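Long-range contacts in betaine aldehyde dehydrogenase (Staphylococcus aureus subsp. aureus COL, PDB 4QTO), which catalyses the NAD-dependent oxidation of betaine aldehyde to glycine betaine as a tetrameric member of the aldehyde dehydrogenase family: residues 283-291 and 425-435; 435-443 and 479-487. All blocks are in the same frame, centred on the assembly; numbering follows the deposited sequence. Where two conformers were deposited one is given.

Contact 1: 283-291 and 425-435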
ATOM      1  N   LYS A 283      14.841  27.553   6.649  1.00 16.06           N
ATOM      2  CA  LYS A 283      14.801  28.953   6.163  1.00 14.75           C
ATOM      3  C   LYS A 283      13.644  28.878   5.183  1.00 13.84           C
ATOM      4  O   LYS A 283      13.829  28.694   3.971  1.00 16.14           O
ATOM      5  CB  LYS A 283      16.100  29.287   5.425  1.00 16.67           C
ATOM      6  CG  LYS A 283      16.082  30.605   4.722  1.00 18.36           C
ATOM      7  CD  LYS A 283      15.690  31.738   5.645  1.00 18.14           C
ATOM      8  CE  LYS A 283      16.641  31.863   6.811  1.00 20.27           C
ATOM      9  NZ  LYS A 283      16.467  33.155   7.510  1.00 21.32           N
ATOM     10  N   ASN A 284      12.433  29.027   5.722  1.00 12.33           N
ATOM     11  CA  ASN A 284      11.255  28.664   4.937  1.00 11.18           C
ATOM     12  C   ASN A 284      10.718  29.791   4.111  1.00 10.26           C
ATOM     13  O   ASN A 284      10.410  30.846   4.670  1.00 11.52           O
ATOM     14  CB  ASN A 284      10.201  28.149   5.910  1.00 11.43           C
ATOM     15  CG  ASN A 284      10.774  27.119   6.865  1.00 14.37           C
ATOM     16  OD1 ASN A 284      11.151  26.038   6.474  1.00 11.83           O
ATOM     17  ND2 ASN A 284      10.956  27.533   8.133  1.00 18.37           N
ATOM     18  N   PRO A 285      10.602  29.574   2.793  1.00  9.15           N
ATOM     19  CA  PRO A 285      10.124  30.636   1.928  1.00  9.10           C
ATOM     20  C   PRO A 285       8.617  30.838   1.943  1.00  9.79           C
ATOM     21  O   PRO A 285       7.864  29.868   1.961  1.00 10.48           O
ATOM     22  CB  PRO A 285      10.594  30.177   0.560  1.00  9.43           C
ATOM     23  CG  PRO A 285      10.523  28.690   0.619  1.00  9.33           C
ATOM     24  CD  PRO A 285      10.931  28.354   2.025  1.00  9.29           C
ATOM     25  N   ASN A 286       8.194  32.099   1.837  1.00  8.78           N
ATOM     26  CA  ASN A 286       6.774  32.461   1.709  1.00  8.82           C
ATOM     27  C   ASN A 286       6.738  33.255   0.408  1.00  9.46           C
ATOM     28  O   ASN A 286       7.168  34.421   0.364  1.00  8.36           O
ATOM     29  CB  ASN A 286       6.343  33.262   2.912  1.00  9.69           C
ATOM     30  CG  ASN A 286       4.869  33.550   2.908  1.00 11.64           C
ATOM     31  OD1 ASN A 286       4.185  33.278   1.911  1.00 12.07           O
ATOM     32  ND2 ASN A 286       4.364  34.096   4.003  1.00 12.48           N
ATOM     33  N   ILE A 287       6.306  32.620  -0.676  1.00  8.52           N
ATOM     34  CA  ILE A 287       6.368  33.187  -2.008  1.00  9.28           C
ATOM     35  C   ILE A 287       5.019  33.824  -2.375  1.00  9.22           C
ATOM     36  O   ILE A 287       3.999  33.133  -2.450  1.00  9.94           O
ATOM     37  CB  ILE A 287       6.707  32.087  -3.031  1.00  9.76           C
ATOM     38  CG1 ILE A 287       8.044  31.428  -2.679  1.00 10.96           C
ATOM     39  CG2 ILE A 287       6.736  32.630  -4.438  1.00 11.00           C
ATOM     40  CD1 ILE A 287       8.351  30.187  -3.478  1.00 11.87           C
ATOM     41  N   ILE A 288       5.051  35.119  -2.644  1.00  9.13           N
ATOM     42  CA  ILE A 288       3.839  35.888  -2.917  1.00  9.28           C
ATOM     43  C   ILE A 288       3.881  36.491  -4.311  1.00  9.27           C
ATOM     44  O   ILE A 288       4.703  37.365  -4.609  1.00  9.74           O
ATOM     45  CB  ILE A 288       3.682  36.966  -1.846  1.00  9.90           C
ATOM     46  CG1 ILE A 288       3.696  36.360  -0.427  1.00 11.00           C
ATOM     47  CG2 ILE A 288       2.433  37.797  -2.100  1.00 10.04           C
ATOM     48  CD1 ILE A 288       3.793  37.397   0.658  1.00 11.19           C
ATOM     49  N   PHE A 289       3.019  35.997  -5.183  1.00  9.25           N
ATOM     50  CA  PHE A 289       2.907  36.512  -6.550  1.00  9.79           C
ATOM     51  C   PHE A 289       2.013  37.730  -6.631  1.00 10.81           C
ATOM     52  O   PHE A 289       1.182  37.975  -5.738  1.00 11.11           O
ATOM     53  CB  PHE A 289       2.378  35.426  -7.467  1.00 10.13           C
ATOM     54  CG  PHE A 289       3.405  34.391  -7.836  1.00 10.61           C
ATOM     55  CD1 PHE A 289       4.231  34.604  -8.930  1.00 10.98           C
ATOM     56  CD2 PHE A 289       3.574  33.247  -7.094  1.00 10.35           C
ATOM     57  CE1 PHE A 289       5.193  33.685  -9.279  1.00 11.19           C
ATOM     58  CE2 PHE A 289       4.531  32.304  -7.444  1.00 10.90           C
ATOM     59  CZ  PHE A 289       5.350  32.531  -8.556  1.00 10.59           C
ATOM     60  N   ASP A 290       2.142  38.486  -7.731  1.00 11.78           N
ATOM     61  CA  ASP A 290       1.335  39.693  -7.909  1.00 13.42           C
ATOM     62  C   ASP A 290      -0.150  39.403  -8.111  1.00 13.48           C
ATOM     63  O   ASP A 290      -0.956  40.317  -8.032  1.00 14.88           O
ATOM     64  CB  ASP A 290       1.945  40.684  -8.917  1.00 15.22           C
ATOM     65  CG  ASP A 290       1.966  40.218 -10.325  1.00 19.36           C
ATOM     66  OD1 ASP A 290       1.184  39.305 -10.697  1.00 18.66           O
ATOM     67  OD2 ASP A 290       2.767  40.825 -11.107  1.00 19.83           O
ATOM     68  N   ASP A 291      -0.510  38.130  -8.325  1.00 11.70           N
ATOM     69  CA  ASP A 291      -1.887  37.728  -8.424  1.00 12.27           C
ATOM     70  C   ASP A 291      -2.402  36.945  -7.214  1.00 12.09           C
ATOM     71  O   ASP A 291      -3.435  36.276  -7.294  1.00 12.66           O
ATOM     72  CB  ASP A 291      -2.178  36.990  -9.732  1.00 13.60           C
ATOM     73  CG  ASP A 291      -1.409  35.699  -9.878  1.00 15.07           C
ATOM     74  OD1 ASP A 291      -0.578  35.374  -9.006  1.00 13.82           O
ATOM     75  OD2 ASP A 291      -1.653  34.988 -10.899  1.00 17.55           O
ATOM     76  N   PHE A 425      11.387  39.167  -6.458  1.00 12.95           N
ATOM     77  CA  PHE A 425      11.680  38.292  -7.597  1.00 12.19           C
ATOM     78  C   PHE A 425      10.908  38.796  -8.815  1.00 13.17           C
ATOM     79  O   PHE A 425       9.818  39.364  -8.683  1.00 12.15           O
ATOM     80  CB  PHE A 425      11.374  36.834  -7.342  1.00 12.21           C
ATOM     81  CG  PHE A 425       9.916  36.521  -7.150  1.00 11.51           C
ATOM     82  CD1 PHE A 425       9.098  36.292  -8.258  1.00 11.50           C
ATOM     83  CD2 PHE A 425       9.358  36.442  -5.885  1.00 11.49           C
ATOM     84  CE1 PHE A 425       7.755  35.990  -8.091  1.00 10.79           C
ATOM     85  CE2 PHE A 425       8.027  36.124  -5.714  1.00 10.67           C
ATOM     86  CZ  PHE A 425       7.227  35.899  -6.819  1.00 10.19           C
ATOM     87  N   GLU A 426      11.445  38.571 -10.005  1.00 13.40           N
ATOM     88  CA  GLU A 426      10.802  39.080 -11.208  1.00 15.65           C
ATOM     89  C   GLU A 426       9.819  38.083 -11.812  1.00 16.48           C
ATOM     90  O   GLU A 426       8.699  38.441 -12.190  1.00 19.36           O
ATOM     91  CB  GLU A 426      11.867  39.456 -12.237  1.00 17.24           C
ATOM     92  CG  GLU A 426      11.348  40.144 -13.471  1.00 21.17           C
ATOM     93  CD  GLU A 426      10.707  41.507 -13.185  1.00 25.28           C
ATOM     94  OE1 GLU A 426      11.083  42.193 -12.197  1.00 23.69           O
ATOM     95  OE2 GLU A 426       9.843  41.884 -13.994  1.00 36.00           O
ATOM     96  N   THR A 427      10.258  36.838 -11.924  1.00 15.85           N
ATOM     97  CA  THR A 427       9.524  35.787 -12.571  1.00 15.47           C
ATOM     98  C   THR A 427       9.316  34.556 -11.688  1.00 15.84           C
ATOM     99  O   THR A 427       9.976  34.361 -10.684  1.00 14.09           O
ATOM    100  CB  THR A 427      10.347  35.275 -13.794  1.00 16.29           C
ATOM    101  OG1 THR A 427      11.590  34.701 -13.346  1.00 15.10           O
ATOM    102  CG2 THR A 427      10.654  36.405 -14.807  1.00 17.78           C
ATOM    103  N   GLU A 428       8.426  33.693 -12.136  1.00 16.43           N
ATOM    104  CA  GLU A 428       8.199  32.417 -11.483  1.00 15.08           C
ATOM    105  C   GLU A 428       9.520  31.622 -11.352  1.00 14.34           C
ATOM    106  O   GLU A 428       9.817  31.042 -10.305  1.00 13.65           O
ATOM    107  CB  GLU A 428       7.174  31.700 -12.340  1.00 17.62           C
ATOM    108  CG  GLU A 428       6.825  30.321 -11.963  1.00 19.04           C
ATOM    109  CD  GLU A 428       5.844  29.698 -12.972  1.00 17.95           C
ATOM    110  OE1 GLU A 428       5.071  30.437 -13.626  1.00 16.64           O
ATOM    111  OE2 GLU A 428       5.836  28.454 -13.039  1.00 18.93           O
ATOM    112  N   GLN A 429      10.321  31.623 -12.421  1.00 14.90           N
ATOM    113  CA  GLN A 429      11.605  30.920 -12.418  1.00 16.76           C
ATOM    114  C   GLN A 429      12.561  31.472 -11.366  1.00 14.83           C
ATOM    115  O   GLN A 429      13.228  30.713 -10.656  1.00 14.69           O
ATOM    116  CB  GLN A 429      12.245  30.968 -13.818  1.00 21.94           C
ATOM    117  CG  GLN A 429      11.464  30.203 -14.893  1.00 30.04           C
ATOM    118  CD  GLN A 429      10.131  30.829 -15.358  1.00 36.31           C
ATOM    119  OE1 GLN A 429       9.858  32.053 -15.234  1.00 27.13           O
ATOM    120  NE2 GLN A 429       9.295  29.968 -15.962  1.00 44.94           N
ATOM    121  N   GLU A 430      12.610  32.794 -11.244  1.00 14.84           N
ATOM    122  CA  GLU A 430      13.471  33.428 -10.228  1.00 14.64           C
ATOM    123  C   GLU A 430      12.974  33.125  -8.800  1.00 12.65           C
ATOM    124  O   GLU A 430      13.775  32.875  -7.900  1.00 12.46           O
ATOM    125  CB  GLU A 430      13.588  34.933 -10.440  1.00 16.52           C
ATOM    126  CG  GLU A 430      14.632  35.516  -9.499  1.00 19.68           C
ATOM    127  CD  GLU A 430      14.913  37.005  -9.671  1.00 22.37           C
ATOM    128  OE1 GLU A 430      14.078  37.761 -10.209  1.00 19.93           O
ATOM    129  OE2 GLU A 430      16.002  37.406  -9.241  1.00 27.81           O
ATOM    130  N   ALA A 431      11.660  33.107  -8.596  1.00 11.45           N
ATOM    131  CA  ALA A 431      11.081  32.766  -7.277  1.00 11.38           C
ATOM    132  C   ALA A 431      11.561  31.378  -6.831  1.00 11.41           C
ATOM    133  O   ALA A 431      11.977  31.169  -5.693  1.00 11.93           O
ATOM    134  CB  ALA A 431       9.556  32.801  -7.312  1.00 11.95           C
ATOM    135  N   ILE A 432      11.463  30.421  -7.749  1.00 12.17           N
ATOM    136  CA  ILE A 432      11.906  29.060  -7.471  1.00 12.57           C
ATOM    137  C   ILE A 432      13.423  28.999  -7.181  1.00 13.62           C
ATOM    138  O   ILE A 432      13.857  28.347  -6.215  1.00 13.29           O
ATOM    139  CB  ILE A 432      11.558  28.129  -8.655  1.00 12.40           C
ATOM    140  CG1 ILE A 432      10.026  27.992  -8.772  1.00 12.59           C
ATOM    141  CG2 ILE A 432      12.250  26.795  -8.474  1.00 13.40           C
ATOM    142  CD1 ILE A 432       9.594  27.467 -10.125  1.00 13.12           C
ATOM    143  N   GLN A 433      14.217  29.675  -8.012  0.50 14.27           N
ATOM    144  CA  GLN A 433      15.678  29.677  -7.837  0.50 16.37           C
ATOM    145  C   GLN A 433      16.081  30.249  -6.477  0.50 14.37           C
ATOM    146  O   GLN A 433      16.901  29.670  -5.771  0.50 14.95           O
ATOM    147  CB  GLN A 433      16.356  30.445  -8.960  0.50 20.62           C
ATOM    148  CG  GLN A 433      16.298  29.754 -10.304  0.50 24.91           C
ATOM    149  CD  GLN A 433      16.881  30.584 -11.430  0.50 33.05           C
ATOM    150  OE1 GLN A 433      17.483  31.642 -11.202  0.50 36.16           O
ATOM    151  NE2 GLN A 433      16.701  30.106 -12.664  0.50 34.14           N
ATOM    152  N   LEU A 434      15.483  31.376  -6.096  1.00 13.25           N
ATOM    153  CA  LEU A 434      15.779  31.994  -4.804  1.00 12.96           C
ATOM    154  C   LEU A 434      15.305  31.133  -3.643  1.00 13.03           C
ATOM    155  O   LEU A 434      16.024  30.908  -2.677  1.00 13.11           O
ATOM    156  CB  LEU A 434      15.139  33.378  -4.708  1.00 13.29           C
ATOM    157  CG  LEU A 434      15.784  34.440  -5.581  1.00 16.61           C
ATOM    158  CD1 LEU A 434      14.951  35.705  -5.510  1.00 18.00           C
ATOM    159  CD2 LEU A 434      17.209  34.713  -5.106  1.00 19.34           C
ATOM    160  N   ALA A 435      14.090  30.608  -3.737  1.00 11.74           N
ATOM    161  CA  ALA A 435      13.543  29.791  -2.666  1.00 11.88           C
ATOM    162  C   ALA A 435      14.399  28.556  -2.388  1.00 12.29           C
ATOM    163  O   ALA A 435      14.562  28.182  -1.215  1.00 14.79           O
ATOM    164  CB  ALA A 435      12.110  29.393  -2.979  1.00 12.10           C
TER
HETATM  165  O   HOH W   1      14.787  29.633   1.239  1.00 20.03           O
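P285 meets A435 where strand 285-288 and helix 428-435 run antiparallel (171°) with axes 9.8 Å apart, an example of a helix laid on a sheet where alanines face the strand. The ring of P285 presents CB and CG to the methyl of A435, CB to CB at 3.9 Å. Just before it, one water donates to both K283 O, at 3.0 Å, and A435 O. I287 divides its branches: CD1 also reaches A435 CB, while CG2, placed anti to the backbone N (CG1 has chi1 -59°), meets both A431 CB, at 4.0 Å, and F425 CE2. The CB of I288 points away, and the residue takes part through its carbonyl O, 3.7 Å from F425 CZ. F289 completes the row. The edge of F425 is directed at one face of F289 in a T-shaped stack, centroids 5.2 Å apart and planes at 74°, and E428 CA lies at the rim of F289, near its plane. A431 CB sits over the centre of the F425 ring, so this ring is met by A431 CB over one face and by F289 at its edge. T427 N-caps the helix, its OG1 accepting from E430 N. The strand lies in a mixed sheet between strands 318-322 and 443-447, parallel to both, while helix 451-460 borders the helix's start, where R456 forms a salt bridge with E428.

Contact 2: 435-443 and 479-487. With NA (sodium ion), chain E.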
ATOM      1  N   ALA A 435      14.090  30.608  -3.737  1.00 11.74           N
ATOM      2  CA  ALA A 435      13.543  29.791  -2.666  1.00 11.88           C
ATOM      3  C   ALA A 435      14.399  28.556  -2.388  1.00 12.29           C
ATOM      4  O   ALA A 435      14.562  28.182  -1.215  1.00 14.79           O
ATOM      5  CB  ALA A 435      12.110  29.393  -2.979  1.00 12.10           C
ATOM      6  N   ASN A 436      14.948  27.966  -3.459  1.00 11.95           N
ATOM      7  CA  ASN A 436      15.781  26.782  -3.347  1.00 12.38           C
ATOM      8  C   ASN A 436      17.243  27.093  -3.017  1.00 13.47           C
ATOM      9  O   ASN A 436      18.022  26.160  -2.734  1.00 14.79           O
ATOM     10  CB  ASN A 436      15.698  25.943  -4.620  1.00 12.49           C
ATOM     11  CG  ASN A 436      14.415  25.147  -4.709  1.00 11.45           C
ATOM     12  OD1 ASN A 436      13.809  24.792  -3.684  1.00 12.61           O
ATOM     13  ND2 ASN A 436      14.038  24.804  -5.920  1.00 12.18           N
ATOM     14  N   ASP A 437      17.582  28.382  -2.977  1.00 14.38           N
ATOM     15  CA  ASP A 437      18.960  28.797  -2.688  1.00 14.54           C
ATOM     16  C   ASP A 437      19.173  28.974  -1.183  1.00 14.77           C
ATOM     17  O   ASP A 437      19.232  30.110  -0.664  1.00 15.15           O
ATOM     18  CB  ASP A 437      19.288  30.104  -3.405  1.00 15.78           C
ATOM     19  CG  ASP A 437      20.754  30.493  -3.265  1.00 18.22           C
ATOM     20  OD1 ASP A 437      21.567  29.600  -2.989  1.00 18.39           O
ATOM     21  OD2 ASP A 437      21.103  31.703  -3.443  1.00 18.98           O
ATOM     22  N   SER A 438      19.169  27.850  -0.464  1.00 14.91           N
ATOM     23  CA  SER A 438      19.491  27.827   0.963  1.00 14.70           C
ATOM     24  C   SER A 438      19.936  26.409   1.240  1.00 13.60           C
ATOM     25  O   SER A 438      19.793  25.512   0.389  1.00 13.98           O
ATOM     26  CB  SER A 438      18.324  28.194   1.939  1.00 17.97           C
ATOM     27  OG  SER A 438      17.526  27.103   2.319  1.00 13.62           O
ATOM     28  N   ILE A 439      20.487  26.201   2.420  1.00 12.71           N
ATOM     29  CA  ILE A 439      20.912  24.856   2.788  1.00 12.89           C
ATOM     30  C   ILE A 439      19.764  24.041   3.338  1.00 12.49           C
ATOM     31  O   ILE A 439      19.945  22.833   3.555  1.00 11.68           O
ATOM     32  CB  ILE A 439      22.037  24.878   3.858  1.00 14.03           C
ATOM     33  CG1 ILE A 439      21.549  25.489   5.185  1.00 15.76           C
ATOM     34  CG2 ILE A 439      23.258  25.643   3.354  1.00 16.54           C
ATOM     35  CD1 ILE A 439      22.529  25.319   6.346  1.00 17.87           C
ATOM     36  N   TYR A 440      18.603  24.668   3.539  1.00 11.73           N
ATOM     37  CA  TYR A 440      17.483  24.049   4.208  1.00 10.94           C
ATOM     38  C   TYR A 440      16.439  23.502   3.245  1.00 10.51           C
ATOM     39  O   TYR A 440      16.574  23.623   2.026  1.00 12.34           O
ATOM     40  CB  TYR A 440      16.866  25.058   5.174  1.00 11.98           C
ATOM     41  CG  TYR A 440      17.761  25.374   6.384  1.00 14.37           C
ATOM     42  CD1 TYR A 440      17.903  24.439   7.399  1.00 17.15           C
ATOM     43  CD2 TYR A 440      18.364  26.578   6.520  1.00 19.34           C
ATOM     44  CE1 TYR A 440      18.657  24.691   8.525  1.00 22.00           C
ATOM     45  CE2 TYR A 440      19.127  26.854   7.660  1.00 17.83           C
ATOM     46  CZ  TYR A 440      19.269  25.904   8.642  1.00 18.32           C
ATOM     47  OH  TYR A 440      19.992  26.103   9.808  1.00 23.00           O
ATOM     48  N   GLY A 441      15.389  22.901   3.787  1.00  9.14           N
ATOM     49  CA  GLY A 441      14.357  22.307   2.934  1.00  9.23           C
ATOM     50  C   GLY A 441      13.148  21.800   3.684  1.00  8.84           C
ATOM     51  O   GLY A 441      12.617  20.729   3.354  1.00  8.46           O
ATOM     52  N   LEU A 442      12.677  22.545   4.674  1.00  8.60           N
ATOM     53  CA  LEU A 442      11.581  22.046   5.524  1.00  8.75           C
ATOM     54  C   LEU A 442      10.169  22.304   5.027  1.00  9.00           C
ATOM     55  O   LEU A 442       9.383  21.360   4.808  1.00  7.78           O
ATOM     56  CB  LEU A 442      11.722  22.585   6.955  1.00 10.00           C
ATOM     57  CG  LEU A 442      10.751  22.004   7.971  1.00 10.07           C
ATOM     58  CD1 LEU A 442      10.953  20.505   8.143  1.00 10.60           C
ATOM     59  CD2 LEU A 442      10.960  22.668   9.329  1.00 11.93           C
ATOM     60  N   ALA A 443       9.814  23.568   4.859  1.00  8.17           N
ATOM     61  CA  ALA A 443       8.446  23.932   4.453  1.00  8.44           C
ATOM     62  C   ALA A 443       8.428  25.256   3.759  1.00  9.27           C
ATOM     63  O   ALA A 443       9.400  26.000   3.834  1.00  9.47           O
ATOM     64  CB  ALA A 443       7.557  23.999   5.691  1.00  9.06           C
ATOM     65  N   PRO A 479       3.120  13.143   6.468  1.00  8.67           N
ATOM     66  CA  PRO A 479       4.505  13.213   6.946  1.00  8.71           C
ATOM     67  C   PRO A 479       5.095  14.597   6.855  1.00  8.46           C
ATOM     68  O   PRO A 479       4.761  15.369   5.942  1.00  7.76           O
ATOM     69  CB  PRO A 479       5.243  12.275   6.011  1.00  9.43           C
ATOM     70  CG  PRO A 479       4.457  12.348   4.730  1.00  9.45           C
ATOM     71  CD  PRO A 479       3.007  12.381   5.211  1.00  9.07           C
ATOM     72  N   TRP A 480       5.936  14.903   7.831  1.00  7.76           N
ATOM     73  CA  TRP A 480       6.596  16.200   7.990  1.00  8.45           C
ATOM     74  C   TRP A 480       8.092  15.994   8.160  1.00  9.22           C
ATOM     75  O   TRP A 480       8.511  15.151   8.974  1.00  8.67           O
ATOM     76  CB  TRP A 480       6.045  16.838   9.249  1.00  8.87           C
ATOM     77  CG  TRP A 480       6.670  18.134   9.648  1.00  8.89           C
ATOM     78  CD1 TRP A 480       7.785  18.318  10.416  1.00 11.21           C
ATOM     79  CD2 TRP A 480       6.250  19.437   9.227  1.00  9.87           C
ATOM     80  NE1 TRP A 480       8.068  19.650  10.513  1.00 10.54           N
ATOM     81  CE2 TRP A 480       7.137  20.364   9.802  1.00 10.58           C
ATOM     82  CE3 TRP A 480       5.192  19.907   8.436  1.00 10.14           C
ATOM     83  CZ2 TRP A 480       7.005  21.738   9.598  1.00 12.33           C
ATOM     84  CZ3 TRP A 480       5.046  21.252   8.249  1.00 11.89           C
ATOM     85  CH2 TRP A 480       5.955  22.170   8.829  1.00 11.93           C
ATOM     86  N   GLY A 481       8.896  16.749   7.429  1.00  8.86           N
ATOM     87  CA  GLY A 481      10.341  16.625   7.557  1.00  8.91           C
ATOM     88  C   GLY A 481      11.065  17.364   6.469  1.00  8.89           C
ATOM     89  O   GLY A 481      10.439  17.935   5.573  1.00  9.48           O
ATOM     90  N   GLY A 482      12.385  17.342   6.529  1.00  9.75           N
ATOM     91  CA  GLY A 482      13.099  18.184   5.608  1.00 11.34           C
ATOM     92  C   GLY A 482      14.013  17.593   4.595  1.00 11.01           C
ATOM     93  O   GLY A 482      14.571  16.511   4.810  1.00 13.95           O
ATOM     94  N   TYR A 483      14.048  18.251   3.445  1.00 10.42           N
ATOM     95  CA  TYR A 483      15.085  17.990   2.450  1.00 10.08           C
ATOM     96  C   TYR A 483      16.373  18.626   2.957  1.00 10.86           C
ATOM     97  O   TYR A 483      16.366  19.506   3.845  1.00  9.84           O
ATOM     98  CB  TYR A 483      14.740  18.641   1.093  1.00 10.68           C
ATOM     99  CG  TYR A 483      13.632  18.089   0.211  1.00 11.65           C
ATOM    100  CD1 TYR A 483      12.374  17.738   0.713  1.00 11.97           C
ATOM    101  CD2 TYR A 483      13.838  17.964  -1.166  1.00 12.06           C
ATOM    102  CE1 TYR A 483      11.350  17.289  -0.119  1.00 11.81           C
ATOM    103  CE2 TYR A 483      12.815  17.519  -2.008  1.00 12.32           C
ATOM    104  CZ  TYR A 483      11.577  17.196  -1.474  1.00 12.31           C
ATOM    105  OH  TYR A 483      10.528  16.768  -2.286  1.00 13.19           O
ATOM    106  N   LYS A 484      17.506  18.219   2.386  1.00 10.65           N
ATOM    107  CA  LYS A 484      18.765  18.895   2.617  1.00 11.74           C
ATOM    108  C   LYS A 484      19.118  19.001   4.096  1.00 11.20           C
ATOM    109  O   LYS A 484      19.023  17.992   4.808  1.00 10.61           O
ATOM    110  CB  LYS A 484      18.728  20.245   1.845  1.00 12.97           C
ATOM    111  CG  LYS A 484      18.555  20.070   0.323  1.00 14.45           C
ATOM    112  CD  LYS A 484      17.908  21.276  -0.375  1.00 16.97           C
ATOM    113  CE  LYS A 484      18.693  22.549  -0.152  1.00 17.83           C
ATOM    114  NZ  LYS A 484      17.995  23.723  -0.789  1.00 19.55           N
ATOM    115  N   GLN A 485      19.564  20.169   4.586  1.00 10.95           N
ATOM    116  CA  GLN A 485      20.044  20.247   5.950  1.00 10.82           C
ATOM    117  C   GLN A 485      18.925  20.423   6.979  1.00 10.20           C
ATOM    118  O   GLN A 485      19.210  20.573   8.167  1.00 11.45           O
ATOM    119  CB  GLN A 485      21.152  21.264   6.138  1.00 12.57           C
ATOM    120  CG  GLN A 485      22.345  21.038   5.194  1.00 14.08           C
ATOM    121  CD  GLN A 485      23.632  21.681   5.677  1.00 17.70           C
ATOM    122  OE1 GLN A 485      23.907  21.716   6.849  1.00 20.96           O
ATOM    123  NE2 GLN A 485      24.416  22.181   4.754  1.00 22.35           N
ATOM    124  N   SER A 486      17.677  20.365   6.532  1.00  9.47           N
ATOM    125  CA  SER A 486      16.562  20.445   7.474  1.00  9.46           C
ATOM    126  C   SER A 486      16.317  19.138   8.214  1.00 10.02           C
ATOM    127  O   SER A 486      15.546  19.113   9.166  1.00  9.85           O
ATOM    128  CB  SER A 486      15.295  20.957   6.815  1.00  9.22           C
ATOM    129  OG  SER A 486      15.409  22.365   6.604  1.00  9.34           O
ATOM    130  N   GLY A 487      16.936  18.045   7.777  1.00  9.58           N
ATOM    131  CA  GLY A 487      16.772  16.788   8.486  1.00 10.30           C
ATOM    132  C   GLY A 487      17.026  15.525   7.715  1.00 10.08           C
ATOM    133  O   GLY A 487      17.537  15.550   6.598  1.00 10.26           O
TER
HETATM  134 NA    NA E 501      18.978  15.675   4.775  1.00 11.27          NA
HETATM  135  O   HOH W   2      15.258  23.794  -0.503  1.00 19.55           O
HETATM  136  O   HOH W   3       7.792  19.446   6.308  1.00  8.85           O
HETATM  137  O   HOH W   4      16.830  15.000   3.861  1.00 12.81           O
HETATM  138  O   HOH W   5      19.884  15.202   2.563  1.00 11.54           O
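Two backbone bonds join these loops, Q485 N to I439 O and Y483 N to G441 O (both 2.9 Å), the first nearly straight on to its carbonyl and the second from above the carbonyl plane. Around them side chains bind main chain. K484, bent at chi3 (58°), brings NZ to S438 O at 2.8 Å, with weaker bonds to N436 O and Y440 O; three carbonyls and a water thus gather round one ammonium group. S486 OG accepts from G441 N at 2.9 Å and lies at the edge of the Y440 ring, 3.3 Å from CD1; G281 O is its further partner. The Q485 side chain crosses that of I439 at a slant, NE2 3.7 Å from I439 CB, while OE1 bonds K263. L442 crosses W480 at about a right angle, L442 CD1 lying 3.8 Å from W480 NE1, whose hydrogen bond goes to E279. K484 O and G487 O bind the sodium ion, each at 2.3 Å, with two waters and V273 O of the second subunit. The contact thus spans the end of helix 428-436 and the start of strand 443-447 on one side and the approach to strand 487-488 on the other, with helix 259-269 against I439, Y440 and Q485.

Contacts 1 and 2 follow one another along the chain and share A435, where helix 428-436 passes from packing on strand 285-288 to the loop that meets 479-487. Their centres are 16 Å apart, yet they touch directly: N284 OD1 lies 3.2 Å from A443 N, a probable hydrogen bond, and K283 N packs 3.5 Å from Y440 CB. N284 also uses ND2 to bond the backbone O of the modified cysteine at position 313, in the active site and probably the family's catalytic nucleophile, while the side chain of Y440 is about 8 Å from a bound PEG. The pair therefore links the buried sheet packing of contact 1, through active-site surroundings, to the sodium site between subunits in contact 2.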